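Local coordinates for protein putative peptidase (Chlamydophila abortus, PDB 3CE2) that probably acts as a zinc-dependent oligopeptidase of the M3B family, hydrolysing a variety of small bioactive peptides, at residues A146-Y151 / P418-Q423; S407-F412 / A422-F427. All blocks are in the same frame, centred on the assembly; numbering follows the deposited sequence.

Interaction 1. Residues A146-Y151 / P418-Q423; sequences APYRFY and PFHDAQ
The start of helix 149-156, with Pro147 and Tyr148 just ahead of it, meets His420 in the loop that joins helix 394-416 to helix 431-447 in this M3-family fold. One hydrogen bond carries the contact: His420 NE2 donates to Pro147 O at 2.7 Å, with an N-H...O angle of 155°. The oxygen lies close to the imidazole plane, at the ring edge, whereas the nitrogen stands above the carbonyl plane instead of meeting a lone pair. With CG between its own backbone N and carbonyl carbon (chi1 62°), His420 extends its ring toward Pro147 and Tyr148, crossing the Tyr148 side chain at about a right angle. Tyr148, the N-cap residue, brings its CD1 and CE1 over one face of the imidazole, with Tyr148 CD1 3.4 Å from His420 NE2 and Tyr148 CE1 3.5 Å from His420 CE1. The ring planes are 31° apart, an oblique pairing. Tyr151, on the first turn of the helix, adds only an aliphatic touch, its CB 4.1 Å from His420 CD2. Helix 66-96 packs beside the contact: Phe77 meets the His420 ring nearly parallel and Tyr151 edge-to-face, while Leu70 and Leu73 touch Tyr148.

Interaction 2. Residues S407-F412 / A422-F427; sequences SMHSYF and AQYPIF
His409 carries CG anti to its backbone N (chi1 -163°), which sends the imidazole out from helix 394-416, while Tyr424 CG lies between its backbone N and carbonyl carbon (chi1 42°), which turns the phenol ring back toward the helix. The two rings stack face to face, their centroids 3.6 Å apart and their planes 16° from parallel. They are slightly displaced: Tyr424 CE2 sits over the centre of the imidazole, whereas His409 NE2 lies over the rim of the phenol ring. His409 NE2 is 3.5 Å from Tyr424 CG, and at the hydroxyl end of the phenol His409 CD2 is 3.5 Å from Tyr424 CZ. His409 CB continues the contact beyond the imidazole, 3.8 Å from Tyr424 CE2.

The stack lies beside His406, one of the zinc ligands of the HExxH motif on this same helix; the others are His402 and Glu430, the latter at the end of the loop, just before helix 431-447. His409 follows His406 by three residues, and the Tyr424 side chain comes within about 4 Å of that of His406.

Ser410, next along the helix, reaches the phenol at its hydroxyl end: Ser410 OG makes a weak hydrogen bond to Tyr424 OH at 3.2 Å. His409 ND1 also makes a weak hydrogen bond to Leu567 O, which may help to set the turn of the imidazole. Phe566 also meets the His409 ring, and Ala429, next to the zinc ligand Glu430, touches Tyr424.

Both interactions use the loop between helix 394-416 and helix 431-447, sharing Ala422 and Gln423 but making no other touch; their centres are 13 Å apart. Interaction 1 joins the outer part of this loop to the region around helix 149-156, away from the zinc sites, whereas interaction 2 packs the inner part back onto the metal-binding helix. The CA atoms of His420 and Tyr424 are 10.2 Å apart, and within four residues the chain passes from a surface contact to a buried one. Tyr424 has its side chain about 8 Å from a bound zinc ion and about 8 Å from the side chain of Glu430, a ligand in the HExxH zinc site.

Interaction 1. Residues A146-Y151 / P418-Q423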
loop_
_atom_site.group_PDB
_atom_site.type_symbol
_atom_site.label_atom_id
_atom_site.label_comp_id
_atom_site.label_asym_id
_atom_site.label_seq_id
_atom_site.Cartn_x
_atom_site.Cartn_y
_atom_site.Cartn_z
ATOM N N ALA A 146 -24.959 -11.977 -14.892
ATOM C CA ALA A 146 -24.628 -12.558 -13.577
ATOM C C ALA A 146 -23.126 -12.634 -13.283
ATOM O O ALA A 146 -22.731 -12.489 -12.145
ATOM C CB ALA A 146 -25.316 -13.936 -13.349
ATOM N N PRO A 147 -22.292 -12.909 -14.296
ATOM C CA PRO A 147 -20.830 -12.911 -14.052
ATOM C C PRO A 147 -20.229 -11.549 -13.739
ATOM O O PRO A 147 -19.079 -11.480 -13.326
ATOM C CB PRO A 147 -20.244 -13.438 -15.375
ATOM C CG PRO A 147 -21.424 -14.180 -16.054
ATOM C CD PRO A 147 -22.625 -13.339 -15.669
ATOM N N TYR A 148 -21.003 -10.488 -13.937
ATOM C CA TYR A 148 -20.523 -9.121 -13.790
ATOM C C TYR A 148 -21.325 -8.435 -12.717
ATOM O O TYR A 148 -21.511 -7.224 -12.750
ATOM C CB TYR A 148 -20.666 -8.342 -15.106
ATOM C CG TYR A 148 -20.106 -9.080 -16.303
ATOM C CD1 TYR A 148 -18.750 -8.989 -16.640
ATOM C CD2 TYR A 148 -20.923 -9.905 -17.076
ATOM C CE1 TYR A 148 -18.226 -9.686 -17.722
ATOM C CE2 TYR A 148 -20.407 -10.619 -18.152
ATOM C CZ TYR A 148 -19.064 -10.501 -18.471
ATOM O OH TYR A 148 -18.580 -11.192 -19.553
ATOM N N ARG A 149 -21.800 -9.208 -11.754
ATOM C CA ARG A 149 -22.668 -8.646 -10.722
ATOM C C ARG A 149 -21.919 -7.723 -9.743
ATOM O O ARG A 149 -22.356 -6.617 -9.452
ATOM C CB ARG A 149 -23.387 -9.762 -9.964
ATOM C CG ARG A 149 -24.827 -9.443 -9.667
ATOM C CD ARG A 149 -25.303 -10.155 -8.405
ATOM N NE ARG A 149 -26.611 -9.629 -7.982
ATOM C CZ ARG A 149 -26.825 -8.881 -6.897
ATOM N NH1 ARG A 149 -28.046 -8.454 -6.634
ATOM N NH2 ARG A 149 -25.830 -8.556 -6.072
ATOM N N PHE A 150 -20.799 -8.192 -9.221
ATOM C CA PHE A 150 -20.048 -7.408 -8.271
ATOM C C PHE A 150 -19.512 -6.135 -8.932
ATOM O O PHE A 150 -19.656 -5.012 -8.400
ATOM C CB PHE A 150 -18.907 -8.219 -7.720
ATOM C CG PHE A 150 -18.052 -7.458 -6.789
ATOM C CD1 PHE A 150 -18.630 -6.761 -5.726
ATOM C CD2 PHE A 150 -16.669 -7.437 -6.956
ATOM C CE1 PHE A 150 -17.847 -6.052 -4.827
ATOM C CE2 PHE A 150 -15.871 -6.734 -6.075
ATOM C CZ PHE A 150 -16.464 -6.029 -5.001
ATOM N N TYR A 151 -18.923 -6.327 -10.104
ATOM C CA TYR A 151 -18.490 -5.228 -10.913
ATOM C C TYR A 151 -19.588 -4.177 -11.013
ATOM O O TYR A 151 -19.368 -3.017 -10.704
ATOM C CB TYR A 151 -18.074 -5.703 -12.300
ATOM C CG TYR A 151 -17.586 -4.561 -13.155
ATOM C CD1 TYR A 151 -16.276 -4.102 -13.054
ATOM C CD2 TYR A 151 -18.440 -3.916 -14.034
ATOM C CE1 TYR A 151 -15.831 -3.053 -13.812
ATOM C CE2 TYR A 151 -17.996 -2.858 -14.794
ATOM C CZ TYR A 151 -16.693 -2.439 -14.665
ATOM O OH TYR A 151 -16.255 -1.407 -15.417
ATOM N N PRO A 418 -12.201 -14.375 -13.366
ATOM C CA PRO A 418 -12.231 -13.823 -14.700
ATOM C C PRO A 418 -11.552 -12.436 -14.679
ATOM O O PRO A 418 -11.214 -11.906 -13.601
ATOM C CB PRO A 418 -13.728 -13.735 -15.011
ATOM C CG PRO A 418 -14.385 -13.593 -13.678
ATOM C CD PRO A 418 -13.492 -14.262 -12.661
ATOM N N PHE A 419 -11.346 -11.872 -15.864
ATOM C CA PHE A 419 -10.507 -10.691 -16.035
ATOM C C PHE A 419 -10.990 -9.565 -15.162
ATOM O O PHE A 419 -10.214 -8.917 -14.478
ATOM C CB PHE A 419 -10.493 -10.251 -17.498
ATOM C CG PHE A 419 -9.944 -8.881 -17.710
ATOM C CD1 PHE A 419 -8.574 -8.656 -17.695
ATOM C CD2 PHE A 419 -10.790 -7.810 -17.918
ATOM C CE1 PHE A 419 -8.054 -7.375 -17.886
ATOM C CE2 PHE A 419 -10.274 -6.524 -18.110
ATOM C CZ PHE A 419 -8.905 -6.310 -18.090
ATOM N N HIS A 420 -12.289 -9.342 -15.155
ATOM C CA HIS A 420 -12.802 -8.164 -14.469
ATOM C C HIS A 420 -12.857 -8.338 -12.936
ATOM O O HIS A 420 -13.210 -7.407 -12.228
ATOM C CB HIS A 420 -14.188 -7.823 -15.015
ATOM C CG HIS A 420 -15.200 -8.903 -14.782
ATOM N ND1 HIS A 420 -15.267 -10.039 -15.558
ATOM C CD2 HIS A 420 -16.171 -9.031 -13.847
ATOM C CE1 HIS A 420 -16.236 -10.820 -15.114
ATOM N NE2 HIS A 420 -16.804 -10.227 -14.080
ATOM N N ASP A 421 -12.529 -9.523 -12.425
ATOM C CA ASP A 421 -12.645 -9.767 -10.997
ATOM C C ASP A 421 -11.286 -10.068 -10.431
ATOM O O ASP A 421 -11.142 -10.235 -9.235
ATOM C CB ASP A 421 -13.559 -10.966 -10.716
ATOM C CG ASP A 421 -15.026 -10.586 -10.563
ATOM O OD1 ASP A 421 -15.407 -9.424 -10.814
ATOM O OD2 ASP A 421 -15.819 -11.476 -10.181
ATOM N N ALA A 422 -10.280 -10.124 -11.284
ATOM C CA ALA A 422 -8.964 -10.645 -10.882
ATOM C C ALA A 422 -8.076 -9.716 -10.058
ATOM O O ALA A 422 -7.228 -10.170 -9.298
ATOM C CB ALA A 422 -8.211 -11.111 -12.099
ATOM N N GLN A 423 -8.241 -8.415 -10.222
ATOM C CA GLN A 423 -7.393 -7.480 -9.527
ATOM C C GLN A 423 -7.937 -7.243 -8.125
ATOM O O GLN A 423 -9.035 -6.716 -7.979
ATOM C CB GLN A 423 -7.340 -6.151 -10.289
ATOM C CG GLN A 423 -6.459 -5.128 -9.591
ATOM C CD GLN A 423 -5.068 -5.701 -9.290
ATOM O OE1 GLN A 423 -4.728 -5.997 -8.131
ATOM N NE2 GLN A 423 -4.280 -5.907 -10.345
#

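Interaction 2. Residues S407-F412 / A422-F427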
loop_
_atom_site.group_PDB
_atom_site.type_symbol
_atom_site.label_atom_id
_atom_site.label_comp_id
_atom_site.label_asym_id
_atom_site.label_seq_id
_atom_site.Cartn_x
_atom_site.Cartn_y
_atom_site.Cartn_z
ATOM N N SER A 407 3.445 -11.296 -6.051
ATOM C CA SER A 407 3.469 -12.093 -7.243
ATOM C C SER A 407 2.591 -13.334 -7.155
ATOM O O SER A 407 1.760 -13.545 -8.022
ATOM C CB SER A 407 4.914 -12.447 -7.601
ATOM O OG SER A 407 5.490 -11.315 -8.230
ATOM N N MET A 408 2.771 -14.139 -6.112
ATOM C CA MET A 408 1.915 -15.291 -5.893
ATOM C C MET A 408 0.438 -14.900 -5.747
ATOM O O MET A 408 -0.453 -15.538 -6.361
ATOM C CB MET A 408 2.416 -16.116 -4.711
ATOM C CG MET A 408 3.769 -16.782 -5.002
ATOM S SD MET A 408 3.703 -17.977 -6.386
ATOM C CE MET A 408 3.087 -19.419 -5.540
ATOM N N HIS A 409 0.172 -13.827 -4.999
ATOM C CA HIS A 409 -1.198 -13.316 -4.867
ATOM C C HIS A 409 -1.767 -13.151 -6.277
ATOM O O HIS A 409 -2.840 -13.702 -6.606
ATOM C CB HIS A 409 -1.185 -11.962 -4.164
ATOM C CG HIS A 409 -2.507 -11.523 -3.611
ATOM N ND1 HIS A 409 -3.705 -12.127 -3.940
ATOM C CD2 HIS A 409 -2.818 -10.509 -2.766
ATOM C CE1 HIS A 409 -4.693 -11.520 -3.304
ATOM N NE2 HIS A 409 -4.181 -10.526 -2.597
ATOM N N SER A 410 -1.041 -12.404 -7.114
ATOM C CA SER A 410 -1.529 -12.082 -8.465
ATOM C C SER A 410 -1.684 -13.319 -9.336
ATOM O O SER A 410 -2.643 -13.459 -10.099
ATOM C CB SER A 410 -0.604 -11.078 -9.147
ATOM O OG SER A 410 -0.999 -9.742 -8.826
ATOM N N TYR A 411 -0.723 -14.217 -9.204
ATOM C CA TYR A 411 -0.691 -15.428 -9.949
ATOM C C TYR A 411 -1.940 -16.221 -9.602
ATOM O O TYR A 411 -2.705 -16.590 -10.488
ATOM C CB TYR A 411 0.569 -16.191 -9.570
ATOM C CG TYR A 411 0.590 -17.616 -10.006
ATOM C CD1 TYR A 411 1.015 -17.963 -11.282
ATOM C CD2 TYR A 411 0.206 -18.626 -9.138
ATOM C CE1 TYR A 411 1.057 -19.295 -11.689
ATOM C CE2 TYR A 411 0.226 -19.965 -9.529
ATOM C CZ TYR A 411 0.648 -20.291 -10.810
ATOM O OH TYR A 411 0.672 -21.612 -11.205
ATOM N N PHE A 412 -2.157 -16.462 -8.314
ATOM C CA PHE A 412 -3.311 -17.230 -7.874
ATOM C C PHE A 412 -4.632 -16.616 -8.313
ATOM O O PHE A 412 -5.526 -17.334 -8.730
ATOM C CB PHE A 412 -3.312 -17.365 -6.360
ATOM C CG PHE A 412 -2.449 -18.465 -5.847
ATOM C CD1 PHE A 412 -2.457 -19.710 -6.451
ATOM C CD2 PHE A 412 -1.668 -18.276 -4.724
ATOM C CE1 PHE A 412 -1.679 -20.742 -5.943
ATOM C CE2 PHE A 412 -0.876 -19.296 -4.210
ATOM C CZ PHE A 412 -0.887 -20.530 -4.818
ATOM N N ALA A 422 -10.280 -10.124 -11.284
ATOM C CA ALA A 422 -8.964 -10.645 -10.882
ATOM C C ALA A 422 -8.076 -9.716 -10.058
ATOM O O ALA A 422 -7.228 -10.170 -9.298
ATOM C CB ALA A 422 -8.211 -11.111 -12.099
ATOM N N GLN A 423 -8.241 -8.415 -10.222
ATOM C CA GLN A 423 -7.393 -7.480 -9.527
ATOM C C GLN A 423 -7.937 -7.243 -8.125
ATOM O O GLN A 423 -9.035 -6.716 -7.979
ATOM C CB GLN A 423 -7.340 -6.151 -10.289
ATOM C CG GLN A 423 -6.459 -5.128 -9.591
ATOM C CD GLN A 423 -5.068 -5.701 -9.290
ATOM O OE1 GLN A 423 -4.728 -5.997 -8.131
ATOM N NE2 GLN A 423 -4.280 -5.907 -10.345
ATOM N N TYR A 424 -7.190 -7.619 -7.089
ATOM C CA TYR A 424 -7.644 -7.390 -5.705
ATOM C C TYR A 424 -7.527 -5.914 -5.396
ATOM O O TYR A 424 -6.678 -5.245 -5.944
ATOM C CB TYR A 424 -6.842 -8.219 -4.725
ATOM C CG TYR A 424 -5.372 -8.259 -5.022
ATOM C CD1 TYR A 424 -4.542 -7.177 -4.711
ATOM C CD2 TYR A 424 -4.800 -9.380 -5.610
ATOM C CE1 TYR A 424 -3.189 -7.226 -4.993
ATOM C CE2 TYR A 424 -3.442 -9.440 -5.894
ATOM C CZ TYR A 424 -2.642 -8.366 -5.586
ATOM O OH TYR A 424 -1.285 -8.437 -5.879
ATOM N N PRO A 425 -8.384 -5.384 -4.525
ATOM C CA PRO A 425 -8.274 -3.934 -4.345
ATOM C C PRO A 425 -7.083 -3.566 -3.452
ATOM O O PRO A 425 -6.445 -4.457 -2.864
ATOM C CB PRO A 425 -9.588 -3.571 -3.648
ATOM C CG PRO A 425 -9.896 -4.767 -2.808
ATOM C CD PRO A 425 -9.408 -5.972 -3.647
ATOM N N ILE A 426 -6.798 -2.265 -3.360
ATOM C CA ILE A 426 -5.625 -1.760 -2.627
ATOM C C ILE A 426 -5.679 -2.183 -1.161
ATOM O O ILE A 426 -4.680 -2.590 -0.579
ATOM C CB ILE A 426 -5.520 -0.222 -2.710
ATOM C CG1 ILE A 426 -5.344 0.243 -4.165
ATOM C CG2 ILE A 426 -4.378 0.295 -1.824
ATOM C CD1 ILE A 426 -3.907 0.106 -4.719
ATOM N N PHE A 427 -6.868 -2.085 -0.584
ATOM C CA PHE A 427 -7.116 -2.542 0.761
ATOM C C PHE A 427 -6.518 -3.933 1.040
ATOM O O PHE A 427 -6.226 -4.255 2.165
ATOM C CB PHE A 427 -8.633 -2.555 0.999
ATOM C CG PHE A 427 -9.031 -2.903 2.403
ATOM C CD1 PHE A 427 -9.451 -1.917 3.281
ATOM C CD2 PHE A 427 -8.978 -4.214 2.850
ATOM C CE1 PHE A 427 -9.806 -2.233 4.576
ATOM C CE2 PHE A 427 -9.323 -4.522 4.137
ATOM C CZ PHE A 427 -9.739 -3.526 5.005
#